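Cytochrome c-552/4 domain-containing protein (Ignicoccus hospitalis KIN4/I, PDB 4QO5) is of uncharacterised function but binds eight c-type hemes and calcium, and as a membrane-associated multiheme cytochrome probably carries electrons. Local coordinates at residues E88-T93 with N207-L212; R140-A145 with T459-Y464; W250-H255 with Q489-F494. All coordinates share one frame; numbering follows the deposited sequence.

All three contacts have centres about 21 to 22 Å from that of the chain, but they differ in burial and chemistry. Contact 1 is partly buried and joins two turn-bearing loops by proline and carboxylate packing, with no hydrogen bond across it. Contacts 2 and 3 are buried and involve the two ends of helix 464-485: residues 459-464 lead into it and residues 489-494 follow it. In contact 2 the join is apolar, a phenylalanine against a helix, with calcium ligands in the same loop; in contact 3 one carboxylate gathers three backbone N-H groups beside a heme. Contacts 1 and 3 lie on opposite sides of the chain's centre, their centres about 42 Å apart.

Contact 1. Residues E88-T93 with N207-L212; sequences EKHPDT and NPDGSL
The imidazole of H90 and the carboxylate of D209 run alongside each other in the same direction, their planes 24° apart, and D209 OD1 comes obliquely to within 3.5 Å of H90 CE1. The ring of H102 stacks on that imidazole, while at its rim NE2 is hydrogen-bonded to D109. D209 OD1 has its own partner in the hydroxyl of T106, so H90 NE2 and D209 OD1 are both engaged outside the two segments. With chi1 at 66°, D209 CG sits between its backbone N and carbonyl carbon, which turns OD2 back over its own loop. There it accepts from S211 OG at 2.7 Å and from S211 N at 3.0 Å, the latter bond closing an Asx turn.

Most of the remaining contact is made by the two prolines. P91 CG rests 3.3 Å from P208 O, and P91 CD reaches P208 CB at 4.0 Å. The carboxylate of D92 approaches the same ring, OD1 lying 4.0 Å from P208 CB. Apart from the prolines, K89 O lies against D209 CB at 3.3 Å. Two type I turns, H90-T93 and N207-G210, present these residues to each other without a hydrogen bond between the segments.

D92 OD2 is held by Y195 of strand 188-196 and by I104 N. D92 and P208 both touch V177 of strand 176-185, while N207, D209 and S211 pack on helix 107-110.

Contact 2. Residues R140-A145 with T459-Y464; sequences RALVNA and TLFDEY. With CA (calcium ion), chain J; NAG (2-acetamido-2-deoxy-beta-D-glucopyranose), chain K; HEC (heme c), chain E.
A first torsion of -52° puts F461 CG beside its backbone N and carries the ring toward helix 137-147, where L142, with CG anti to the backbone N (chi1 -177°), lays its CD1 branch over one face. This is a CH-pi contact: L142 CD1 is 4.0 Å from the centroid of the F461 ring, 23° off the ring normal, and the two side chains cross at about a right angle. The opposite face is covered by L460 CB, over its centre, so the ring is sandwiched between two leucines. One helical turn along, A145 CB packs on F461 CB at 3.7 Å, and A141 CB is 4.1 Å from F461 CE2. W469 and V470 of helix 464-485 also touch the phenylalanine.

The same helix also borders a heme and a glycan. L142 CG and V143 CG2 each lie 3.7 Å from the heme methyl CMB, and N144 is at the attached N-acetylglucosamine, where the modelled geometry is doubtful.

Beyond F461 the loop turns to calcium, bound by T459 O, D462 OD1 at 2.4 Å, E463 OE2 at 2.5 Å and a water; H451 O and both carboxylate oxygens of E466 complete the shell. Seven oxygen ligands drawn from backbone carbonyls, carboxylates and water are characteristic of a protein calcium site, formed here where a loop enters helix 464-485, with E463 at the N-cap position.

Contact 3. Residues W250-H255 with Q489-F494; sequences WKESKH and QDWTTF. With HEC (heme c), chain I.
The carboxylate of E252, at the end of helix 246-252, lies over the start of the 489-494 loop and accepts from three successive backbone N-H groups, beside a bis-histidine heme of this multiheme cytochrome. OE1 accepts from D490 N at 2.9 Å through its syn lone pair. OE2 takes two donors: Q489 N at 2.8 Å, from well above the carboxylate plane, and W491 N at 3.1 Å on the syn side, only 17° out of it. All three bonds are nearly straight, which fixes the rotation of the carboxylate. OE2 also meets the W491 indole at its edge, in the ring plane, 3.5 Å from CE3, while NE1 of that indole is hydrogen-bonded to D241.

Cut back to an alanine, E252 would lose its carboxylate, which would probably leave the N-H groups of Q489, D490 and W491 without their shared acceptor and open a gap beside the W491 ring edge.

Just after E252, S253 is the N-cap of helix 254-262: its OG caps G256 N and bonds to W250 O. That helix carries H255, which with H411 supplies the axial ligands of the heme; K254, bent at chi3 (83°), swings NZ to 2.6 Å from the heme propionate oxygen O1D.

Contact 1. Residues E88-T93 with N207-L212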
loop_
_atom_site.group_PDB
_atom_site.type_symbol
_atom_site.label_atom_id
_atom_site.label_comp_id
_atom_site.label_asym_id
_atom_site.label_seq_id
_atom_site.Cartn_x
_atom_site.Cartn_y
_atom_site.Cartn_z
ATOM N N GLU A 88 33.671 -23.057 19.374
ATOM C CA GLU A 88 34.999 -22.633 18.944
ATOM C C GLU A 88 34.999 -21.914 17.589
ATOM O O GLU A 88 35.937 -21.183 17.273
ATOM C CB GLU A 88 35.952 -23.838 18.912
ATOM C CG GLU A 88 35.728 -24.816 17.744
ATOM C CD GLU A 88 34.460 -25.671 17.879
ATOM O OE1 GLU A 88 33.819 -25.649 18.949
ATOM O OE2 GLU A 88 34.101 -26.366 16.904
ATOM N N LYS A 89 33.948 -22.115 16.794
ATOM C CA LYS A 89 33.842 -21.473 15.485
ATOM C C LYS A 89 33.159 -20.104 15.519
ATOM O O LYS A 89 33.102 -19.407 14.505
ATOM C CB LYS A 89 33.074 -22.376 14.514
ATOM C CG LYS A 89 33.704 -23.743 14.312
ATOM C CD LYS A 89 32.863 -24.587 13.362
ATOM C CE LYS A 89 33.489 -25.961 13.122
ATOM N NZ LYS A 89 32.591 -26.840 12.312
ATOM N N HIS A 90 32.629 -19.721 16.675
ATOM C CA HIS A 90 31.902 -18.464 16.769
ATOM C C HIS A 90 32.619 -17.483 17.687
ATOM O O HIS A 90 32.731 -17.734 18.876
ATOM C CB HIS A 90 30.488 -18.714 17.286
ATOM C CG HIS A 90 29.641 -19.530 16.358
ATOM N ND1 HIS A 90 28.899 -18.968 15.341
ATOM C CD2 HIS A 90 29.416 -20.865 16.296
ATOM C CE1 HIS A 90 28.243 -19.920 14.700
ATOM N NE2 HIS A 90 28.538 -21.079 15.260
ATOM N N PRO A 91 33.106 -16.365 17.123
ATOM C CA PRO A 91 33.762 -15.280 17.864
ATOM C C PRO A 91 32.830 -14.618 18.883
ATOM O O PRO A 91 33.323 -13.977 19.813
ATOM C CB PRO A 91 34.122 -14.276 16.766
ATOM C CG PRO A 91 34.238 -15.112 15.520
ATOM C CD PRO A 91 33.157 -16.143 15.666
ATOM N N ASP A 92 31.519 -14.752 18.699
ATOM C CA ASP A 92 30.565 -14.203 19.664
ATOM C C ASP A 92 30.161 -15.230 20.721
ATOM O O ASP A 92 29.170 -15.047 21.432
ATOM C CB ASP A 92 29.337 -13.562 18.985
ATOM C CG ASP A 92 28.599 -14.508 18.045
ATOM O OD1 ASP A 92 29.209 -15.479 17.546
ATOM O OD2 ASP A 92 27.393 -14.251 17.780
ATOM N N THR A 93 30.950 -16.297 20.842
ATOM C CA THR A 93 30.733 -17.248 21.925
ATOM C C THR A 93 31.097 -16.610 23.266
ATOM O O THR A 93 32.194 -16.069 23.428
ATOM C CB THR A 93 31.541 -18.540 21.724
ATOM O OG1 THR A 93 30.945 -19.285 20.656
ATOM C CG2 THR A 93 31.520 -19.384 22.986
ATOM N N ASN A 207 28.268 -13.074 8.614
ATOM C CA ASN A 207 28.208 -13.480 10.008
ATOM C C ASN A 207 29.578 -13.513 10.672
ATOM O O ASN A 207 30.599 -13.517 9.983
ATOM C CB ASN A 207 27.531 -14.847 10.088
ATOM C CG ASN A 207 26.098 -14.787 9.633
ATOM O OD1 ASN A 207 25.259 -14.172 10.289
ATOM N ND2 ASN A 207 25.812 -15.401 8.501
ATOM N N PRO A 208 29.601 -13.525 12.015
ATOM C CA PRO A 208 30.881 -13.567 12.732
ATOM C C PRO A 208 31.747 -14.794 12.411
ATOM O O PRO A 208 32.969 -14.701 12.520
ATOM C CB PRO A 208 30.456 -13.588 14.207
ATOM C CG PRO A 208 29.110 -12.952 14.240
ATOM C CD PRO A 208 28.452 -13.350 12.928
ATOM N N ASP A 209 31.135 -15.916 12.039
ATOM C CA ASP A 209 31.885 -17.131 11.691
ATOM C C ASP A 209 32.277 -17.153 10.214
ATOM O O ASP A 209 32.836 -18.136 9.720
ATOM C CB ASP A 209 31.092 -18.400 12.060
ATOM C CG ASP A 209 29.816 -18.568 11.224
ATOM O OD1 ASP A 209 29.149 -19.623 11.354
ATOM O OD2 ASP A 209 29.476 -17.654 10.447
ATOM N N GLY A 210 31.966 -16.071 9.509
ATOM C CA GLY A 210 32.339 -15.946 8.114
ATOM C C GLY A 210 31.337 -16.517 7.124
ATOM O O GLY A 210 31.463 -16.292 5.919
ATOM N N SER A 211 30.347 -17.263 7.608
ATOM C CA SER A 211 29.313 -17.748 6.709
ATOM C C SER A 211 28.468 -16.570 6.236
ATOM O O SER A 211 28.451 -15.505 6.868
ATOM C CB SER A 211 28.433 -18.823 7.365
ATOM O OG SER A 211 27.719 -18.314 8.480
ATOM N N LEU A 212 27.779 -16.765 5.117
ATOM C CA LEU A 212 26.960 -15.715 4.524
ATOM C C LEU A 212 25.472 -16.020 4.594
ATOM O O LEU A 212 25.021 -17.101 4.201
ATOM C CB LEU A 212 27.338 -15.515 3.053
ATOM C CG LEU A 212 28.794 -15.190 2.748
ATOM C CD1 LEU A 212 28.936 -14.969 1.249
ATOM C CD2 LEU A 212 29.251 -13.971 3.538
#

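Contact 2. Residues R140-A145 with T459-Y464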
loop_
_atom_site.group_PDB
_atom_site.type_symbol
_atom_site.label_atom_id
_atom_site.label_comp_id
_atom_site.label_asym_id
_atom_site.label_seq_id
_atom_site.Cartn_x
_atom_site.Cartn_y
_atom_site.Cartn_z
ATOM N N ARG A 140 28.314 0.518 -5.558
ATOM C CA ARG A 140 28.639 1.196 -4.307
ATOM C C ARG A 140 28.585 2.711 -4.477
ATOM O O ARG A 140 28.248 3.447 -3.536
ATOM C CB ARG A 140 30.009 0.738 -3.799
ATOM C CG ARG A 140 30.495 1.451 -2.558
ATOM C CD ARG A 140 29.521 1.276 -1.396
ATOM N NE ARG A 140 30.114 1.706 -0.131
ATOM C CZ ARG A 140 31.032 1.008 0.532
ATOM N NH1 ARG A 140 31.462 -0.151 0.047
ATOM N NH2 ARG A 140 31.517 1.463 1.680
ATOM N N ALA A 141 28.912 3.179 -5.677
ATOM C CA ALA A 141 28.798 4.593 -5.980
ATOM C C ALA A 141 27.335 5.038 -5.911
ATOM O O ALA A 141 27.032 6.148 -5.458
ATOM C CB ALA A 141 29.394 4.894 -7.337
ATOM N N LEU A 142 26.430 4.164 -6.347
ATOM C CA LEU A 142 24.998 4.444 -6.263
ATOM C C LEU A 142 24.556 4.477 -4.798
ATOM O O LEU A 142 23.803 5.367 -4.385
ATOM C CB LEU A 142 24.192 3.406 -7.046
ATOM C CG LEU A 142 22.675 3.653 -7.080
ATOM C CD1 LEU A 142 22.374 5.033 -7.647
ATOM C CD2 LEU A 142 21.985 2.573 -7.901
ATOM N N VAL A 143 25.034 3.507 -4.018
ATOM C CA VAL A 143 24.785 3.485 -2.577
ATOM C C VAL A 143 25.198 4.815 -1.976
ATOM O O VAL A 143 24.420 5.484 -1.289
ATOM C CB VAL A 143 25.570 2.354 -1.866
ATOM C CG1 VAL A 143 25.553 2.560 -0.354
ATOM C CG2 VAL A 143 25.009 0.983 -2.235
ATOM N N ASN A 144 26.427 5.211 -2.265
ATOM C CA ASN A 144 26.951 6.457 -1.755
ATOM C C ASN A 144 26.206 7.713 -2.149
ATOM O O ASN A 144 25.980 8.595 -1.312
ATOM C CB ASN A 144 28.373 6.606 -2.203
ATOM C CG ASN A 144 29.294 6.058 -1.223
ATOM O OD1 ASN A 144 29.066 4.959 -0.671
ATOM N ND2 ASN A 144 30.316 6.839 -0.904
ATOM N N ALA A 145 25.859 7.807 -3.431
ATOM C CA ALA A 145 25.130 8.973 -3.930
ATOM C C ALA A 145 23.755 9.075 -3.287
ATOM O O ALA A 145 23.168 10.164 -3.207
ATOM C CB ALA A 145 25.001 8.906 -5.457
ATOM N N THR A 459 29.916 10.358 -9.225
ATOM C CA THR A 459 29.509 11.461 -10.095
ATOM C C THR A 459 28.548 11.036 -11.199
ATOM O O THR A 459 28.029 11.879 -11.938
ATOM C CB THR A 459 30.729 12.137 -10.761
ATOM O OG1 THR A 459 31.370 11.208 -11.655
ATOM C CG2 THR A 459 31.711 12.602 -9.711
ATOM N N LEU A 460 28.323 9.731 -11.325
ATOM C CA LEU A 460 27.349 9.213 -12.279
ATOM C C LEU A 460 25.929 9.422 -11.781
ATOM O O LEU A 460 24.997 9.439 -12.580
ATOM C CB LEU A 460 27.559 7.717 -12.505
ATOM C CG LEU A 460 28.854 7.312 -13.200
ATOM C CD1 LEU A 460 29.116 5.826 -12.989
ATOM C CD2 LEU A 460 28.734 7.641 -14.688
ATOM N N PHE A 461 25.777 9.587 -10.463
ATOM C CA PHE A 461 24.481 9.436 -9.818
ATOM C C PHE A 461 24.152 10.569 -8.851
ATOM O O PHE A 461 23.190 10.458 -8.092
ATOM C CB PHE A 461 24.434 8.136 -8.997
ATOM C CG PHE A 461 24.840 6.907 -9.759
ATOM C CD1 PHE A 461 24.087 6.459 -10.835
ATOM C CD2 PHE A 461 25.953 6.178 -9.369
ATOM C CE1 PHE A 461 24.458 5.324 -11.525
ATOM C CE2 PHE A 461 26.328 5.050 -10.049
ATOM C CZ PHE A 461 25.578 4.614 -11.128
ATOM N N ASP A 462 24.939 11.640 -8.870
ATOM C CA ASP A 462 24.879 12.619 -7.788
ATOM C C ASP A 462 24.093 13.891 -8.092
ATOM O O ASP A 462 23.962 14.758 -7.230
ATOM C CB ASP A 462 26.289 12.962 -7.275
ATOM C CG ASP A 462 27.175 13.582 -8.343
ATOM O OD1 ASP A 462 26.741 13.673 -9.506
ATOM O OD2 ASP A 462 28.331 13.947 -8.016
ATOM N N GLU A 463 23.562 14.001 -9.303
ATOM C CA GLU A 463 22.779 15.173 -9.662
ATOM C C GLU A 463 21.364 14.798 -10.094
ATOM O O GLU A 463 21.088 13.646 -10.415
ATOM C CB GLU A 463 23.470 15.981 -10.762
ATOM C CG GLU A 463 24.802 16.559 -10.365
ATOM C CD GLU A 463 25.578 17.075 -11.568
ATOM O OE1 GLU A 463 25.393 18.255 -11.933
ATOM O OE2 GLU A 463 26.362 16.297 -12.149
ATOM N N TYR A 464 20.477 15.784 -10.093
ATOM C CA TYR A 464 19.051 15.544 -10.308
ATOM C C TYR A 464 18.720 14.850 -11.631
ATOM O O TYR A 464 18.012 13.849 -11.636
ATOM C CB TYR A 464 18.250 16.844 -10.156
ATOM C CG TYR A 464 16.756 16.639 -10.258
ATOM C CD1 TYR A 464 16.073 15.903 -9.298
ATOM C CD2 TYR A 464 16.031 17.162 -11.321
ATOM C CE1 TYR A 464 14.709 15.700 -9.389
ATOM C CE2 TYR A 464 14.665 16.963 -11.420
ATOM C CZ TYR A 464 14.011 16.231 -10.446
ATOM O OH TYR A 464 12.652 16.032 -10.516
HETATM CA CA CA J . 27.189 14.008 -11.830
HETATM C C1 NAG K . 31.924 4.530 -0.683
HETATM C C2 NAG K . 33.064 4.859 -1.581
HETATM C C3 NAG K . 34.358 4.570 -0.841
HETATM C C4 NAG K . 34.387 5.359 0.476
HETATM C C5 NAG K . 33.080 5.183 1.265
HETATM C C6 NAG K . 32.969 6.109 2.456
HETATM C C7 NAG K . 32.603 4.631 -3.996
HETATM C C8 NAG K . 32.592 3.692 -5.168
HETATM N N2 NAG K . 32.988 4.103 -2.827
HETATM O O3 NAG K . 35.466 4.890 -1.671
HETATM O O4 NAG K . 35.444 4.908 1.307
HETATM O O5 NAG K . 31.935 5.423 0.434
HETATM O O6 NAG K . 33.429 7.420 2.159
HETATM O O7 NAG K . 32.287 5.815 -4.116
HETATM FE FE HEC E . 18.738 -3.251 -3.526
HETATM C CHA HEC E . 19.093 -5.743 -5.931
HETATM C CHB HEC E . 21.152 -1.448 -5.147
HETATM C CHC HEC E . 18.307 -0.654 -1.310
HETATM C CHD HEC E . 15.984 -4.794 -2.277
HETATM N NA HEC E . 19.848 -3.538 -5.242
HETATM C C1A HEC E . 19.938 -4.667 -6.020
HETATM C C2A HEC E . 21.061 -4.512 -6.924
HETATM C C3A HEC E . 21.600 -3.317 -6.689
HETATM C C4A HEC E . 20.851 -2.685 -5.641
HETATM C CMA HEC E . 22.800 -2.637 -7.378
HETATM C CAA HEC E . 21.557 -5.550 -7.957
HETATM C CBA HEC E . 22.769 -6.212 -7.289
HETATM C CGA HEC E . 23.343 -7.350 -8.102
HETATM O O1A HEC E . 24.489 -7.218 -8.605
HETATM O O2A HEC E . 22.655 -8.387 -8.243
HETATM N NB HEC E . 19.580 -1.463 -3.283
HETATM C C1B HEC E . 20.536 -0.868 -4.070
HETATM C C2B HEC E . 20.879 0.420 -3.530
HETATM C C3B HEC E . 20.032 0.657 -2.519
HETATM C C4B HEC E . 19.255 -0.540 -2.301
HETATM C CMB HEC E . 21.871 1.392 -4.217
HETATM C CAB HEC E . 19.809 1.885 -1.607
HETATM C CBB HEC E . 20.260 3.286 -2.074
HETATM N NC HEC E . 17.413 -2.746 -2.121
HETATM C C1C HEC E . 17.435 -1.704 -1.222
HETATM C C2C HEC E . 16.527 -2.003 -0.133
HETATM C C3C HEC E . 15.825 -3.060 -0.569
HETATM C C4C HEC E . 16.422 -3.607 -1.729
HETATM C CMC HEC E . 16.171 -0.951 0.951
HETATM C CAC HEC E . 14.641 -3.868 -0.065
HETATM C CBC HEC E . 13.445 -2.921 0.252
HETATM N ND HEC E . 17.708 -4.995 -4.016
HETATM C C1D HEC E . 16.566 -5.419 -3.362
HETATM C C2D HEC E . 16.060 -6.596 -4.014
HETATM C C3D HEC E . 17.015 -6.886 -5.163
HETATM C C4D HEC E . 18.008 -5.845 -5.089
HETATM C CMD HEC E . 14.811 -7.393 -3.627
HETATM C CAD HEC E . 16.922 -8.022 -6.211
HETATM C CBD HEC E . 15.833 -7.617 -7.200
HETATM C CGD HEC E . 15.803 -8.538 -8.390
HETATM O O1D HEC E . 14.767 -8.538 -9.100
HETATM O O2D HEC E . 16.791 -9.266 -8.632
HETATM O O HOH W 1 28.940 15.011 -10.576
HETATM O O HOH W 2 17.014 -2.137 -4.983
#

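Contact 3. Residues W250-H255 with Q489-F494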
loop_
_atom_site.group_PDB
_atom_site.type_symbol
_atom_site.label_atom_id
_atom_site.label_comp_id
_atom_site.label_asym_id
_atom_site.label_seq_id
_atom_site.Cartn_x
_atom_site.Cartn_y
_atom_site.Cartn_z
ATOM N N TRP A 250 1.998 -8.530 -6.936
ATOM C CA TRP A 250 1.254 -9.732 -6.561
ATOM C C TRP A 250 -0.052 -9.411 -5.842
ATOM O O TRP A 250 -1.068 -10.040 -6.092
ATOM C CB TRP A 250 2.113 -10.623 -5.683
ATOM C CG TRP A 250 1.471 -11.919 -5.301
ATOM C CD1 TRP A 250 1.515 -13.078 -5.993
ATOM C CD2 TRP A 250 0.695 -12.175 -4.127
ATOM N NE1 TRP A 250 0.803 -14.060 -5.322
ATOM C CE2 TRP A 250 0.303 -13.525 -4.164
ATOM C CE3 TRP A 250 0.292 -11.388 -3.042
ATOM C CZ2 TRP A 250 -0.479 -14.108 -3.159
ATOM C CZ3 TRP A 250 -0.481 -11.963 -2.054
ATOM C CH2 TRP A 250 -0.856 -13.300 -2.110
ATOM N N LYS A 251 -0.005 -8.463 -4.906
ATOM C CA LYS A 251 -1.202 -8.056 -4.183
ATOM C C LYS A 251 -2.331 -7.605 -5.118
ATOM O O LYS A 251 -3.501 -7.905 -4.866
ATOM C CB LYS A 251 -0.875 -6.954 -3.154
ATOM N N GLU A 252 -1.994 -6.882 -6.186
ATOM C CA GLU A 252 -3.035 -6.429 -7.117
ATOM C C GLU A 252 -3.434 -7.510 -8.122
ATOM O O GLU A 252 -4.502 -7.439 -8.715
ATOM C CB GLU A 252 -2.649 -5.112 -7.832
ATOM C CG GLU A 252 -1.465 -5.204 -8.791
ATOM C CD GLU A 252 -1.418 -4.060 -9.816
ATOM O OE1 GLU A 252 -2.489 -3.533 -10.190
ATOM O OE2 GLU A 252 -0.308 -3.706 -10.278
ATOM N N SER A 253 -2.588 -8.518 -8.301
ATOM C CA SER A 253 -2.877 -9.607 -9.227
ATOM C C SER A 253 -4.029 -10.466 -8.738
ATOM O O SER A 253 -4.305 -10.521 -7.548
ATOM C CB SER A 253 -1.643 -10.512 -9.398
ATOM O OG SER A 253 -1.462 -11.390 -8.285
ATOM N N LYS A 254 -4.709 -11.140 -9.661
ATOM C CA LYS A 254 -5.797 -12.020 -9.256
ATOM C C LYS A 254 -5.320 -13.149 -8.347
ATOM O O LYS A 254 -6.056 -13.566 -7.450
ATOM C CB LYS A 254 -6.556 -12.562 -10.484
ATOM C CG LYS A 254 -7.122 -11.440 -11.350
ATOM C CD LYS A 254 -7.959 -11.958 -12.533
ATOM C CE LYS A 254 -9.383 -12.287 -12.123
ATOM N NZ LYS A 254 -10.240 -12.593 -13.326
ATOM N N HIS A 255 -4.102 -13.652 -8.561
ATOM C CA HIS A 255 -3.545 -14.651 -7.659
ATOM C C HIS A 255 -3.595 -14.126 -6.225
ATOM O O HIS A 255 -4.012 -14.830 -5.307
ATOM C CB HIS A 255 -2.081 -14.903 -7.969
ATOM C CG HIS A 255 -1.852 -15.512 -9.311
ATOM N ND1 HIS A 255 -0.783 -15.168 -10.105
ATOM C CD2 HIS A 255 -2.560 -16.431 -10.003
ATOM C CE1 HIS A 255 -0.838 -15.852 -11.234
ATOM N NE2 HIS A 255 -1.894 -16.631 -11.185
ATOM N N GLN A 489 -1.212 -4.641 -12.800
ATOM C CA GLN A 489 -1.982 -3.754 -13.647
ATOM C C GLN A 489 -1.477 -2.323 -13.465
ATOM O O GLN A 489 -0.874 -1.749 -14.370
ATOM C CB GLN A 489 -3.477 -3.861 -13.319
ATOM C CG GLN A 489 -4.118 -5.195 -13.740
ATOM C CD GLN A 489 -4.046 -6.264 -12.656
ATOM O OE1 GLN A 489 -3.761 -5.977 -11.490
ATOM N NE2 GLN A 489 -4.306 -7.505 -13.039
ATOM N N ASP A 490 -1.686 -1.744 -12.287
ATOM C CA ASP A 490 -1.280 -0.348 -12.123
ATOM C C ASP A 490 0.228 -0.159 -11.980
ATOM O O ASP A 490 0.745 0.904 -12.321
ATOM C CB ASP A 490 -2.079 0.376 -11.031
ATOM C CG ASP A 490 -2.464 1.799 -11.443
ATOM O OD1 ASP A 490 -2.220 2.191 -12.613
ATOM O OD2 ASP A 490 -3.057 2.515 -10.612
ATOM N N TRP A 491 0.949 -1.191 -11.536
ATOM C CA TRP A 491 2.407 -1.080 -11.483
ATOM C C TRP A 491 3.025 -1.024 -12.883
ATOM O O TRP A 491 4.146 -0.565 -13.056
ATOM C CB TRP A 491 3.053 -2.171 -10.599
ATOM C CG TRP A 491 3.424 -1.594 -9.282
ATOM C CD1 TRP A 491 4.626 -1.067 -8.932
ATOM C CD2 TRP A 491 2.549 -1.376 -8.175
ATOM N NE1 TRP A 491 4.564 -0.558 -7.654
ATOM C CE2 TRP A 491 3.300 -0.748 -7.163
ATOM C CE3 TRP A 491 1.204 -1.674 -7.934
ATOM C CZ2 TRP A 491 2.750 -0.396 -5.930
ATOM C CZ3 TRP A 491 0.661 -1.337 -6.711
ATOM C CH2 TRP A 491 1.427 -0.705 -5.723
ATOM N N THR A 492 2.285 -1.482 -13.889
ATOM C CA THR A 492 2.764 -1.365 -15.260
ATOM C C THR A 492 2.290 -0.065 -15.910
ATOM O O THR A 492 2.637 0.218 -17.057
ATOM C CB THR A 492 2.257 -2.524 -16.152
ATOM O OG1 THR A 492 0.826 -2.493 -16.197
ATOM C CG2 THR A 492 2.703 -3.861 -15.601
ATOM N N THR A 493 1.493 0.720 -15.186
ATOM C CA THR A 493 0.849 1.881 -15.783
ATOM C C THR A 493 1.135 3.204 -15.033
ATOM O O THR A 493 2.206 3.784 -15.192
ATOM C CB THR A 493 -0.672 1.632 -15.923
ATOM O OG1 THR A 493 -0.886 0.334 -16.510
ATOM C CG2 THR A 493 -1.320 2.690 -16.798
ATOM N N PHE A 494 0.186 3.686 -14.235
ATOM C CA PHE A 494 0.294 5.034 -13.681
ATOM C C PHE A 494 1.115 5.112 -12.404
ATOM O O PHE A 494 1.777 6.115 -12.146
ATOM C CB PHE A 494 -1.089 5.623 -13.403
ATOM C CG PHE A 494 -1.900 5.883 -14.636
ATOM C CD1 PHE A 494 -1.483 6.814 -15.585
ATOM C CD2 PHE A 494 -3.108 5.242 -14.815
ATOM C CE1 PHE A 494 -2.263 7.070 -16.711
ATOM C CE2 PHE A 494 -3.877 5.484 -15.927
ATOM C CZ PHE A 494 -3.455 6.405 -16.877
HETATM FE FE HEC I . -2.635 -18.032 -12.620
HETATM C CHA HEC I . -5.284 -15.910 -12.986
HETATM C CHB HEC I . -1.096 -16.587 -15.353
HETATM C CHC HEC I . 0.201 -19.814 -12.018
HETATM C CHD HEC I . -4.372 -19.963 -10.470
HETATM N NA HEC I . -3.090 -16.536 -13.886
HETATM C C1A HEC I . -4.244 -15.755 -13.865
HETATM C C2A HEC I . -4.157 -14.754 -14.912
HETATM C C3A HEC I . -3.007 -14.970 -15.560
HETATM C C4A HEC I . -2.318 -16.072 -14.938
HETATM C CMA HEC I . -2.468 -14.156 -16.750
HETATM C CAA HEC I . -5.214 -13.660 -15.264
HETATM C CBA HEC I . -4.879 -12.362 -14.509
HETATM C CGA HEC I . -5.600 -11.153 -15.067
HETATM O O1A HEC I . -6.223 -11.261 -16.151
HETATM O O2A HEC I . -5.543 -10.066 -14.431
HETATM N NB HEC I . -0.812 -18.212 -13.536
HETATM C C1B HEC I . -0.347 -17.415 -14.568
HETATM C C2B HEC I . 1.072 -17.595 -14.701
HETATM C C3B HEC I . 1.449 -18.468 -13.749
HETATM C C4B HEC I . 0.262 -18.889 -13.035
HETATM C CMB HEC I . 1.863 -16.796 -15.770
HETATM C CAB HEC I . 2.853 -18.976 -13.299
HETATM C CBB HEC I . 4.081 -18.119 -13.719
HETATM N NC HEC I . -2.195 -19.568 -11.522
HETATM C C1C HEC I . -0.949 -20.145 -11.345
HETATM C C2C HEC I . -1.064 -21.273 -10.451
HETATM C C3C HEC I . -2.272 -21.133 -9.884
HETATM C C4C HEC I . -3.038 -20.191 -10.654
HETATM C CMC HEC I . 0.222 -21.942 -9.889
HETATM C CAC HEC I . -3.042 -21.869 -8.764
HETATM C CBC HEC I . -2.203 -22.392 -7.584
HETATM N ND HEC I . -4.516 -17.959 -11.863
HETATM C C1D HEC I . -5.052 -18.909 -10.994
HETATM C C2D HEC I . -6.429 -18.603 -10.713
HETATM C C3D HEC I . -6.691 -17.341 -11.496
HETATM C C4D HEC I . -5.471 -17.007 -12.173
HETATM C CMD HEC I . -7.400 -19.391 -9.811
HETATM C CAD HEC I . -8.014 -16.557 -11.555
HETATM C CBD HEC I . -8.666 -16.884 -12.899
HETATM C CGD HEC I . -9.515 -15.712 -13.350
HETATM O O1D HEC I . -8.942 -14.737 -13.908
HETATM O O2D HEC I . -10.762 -15.745 -13.181
#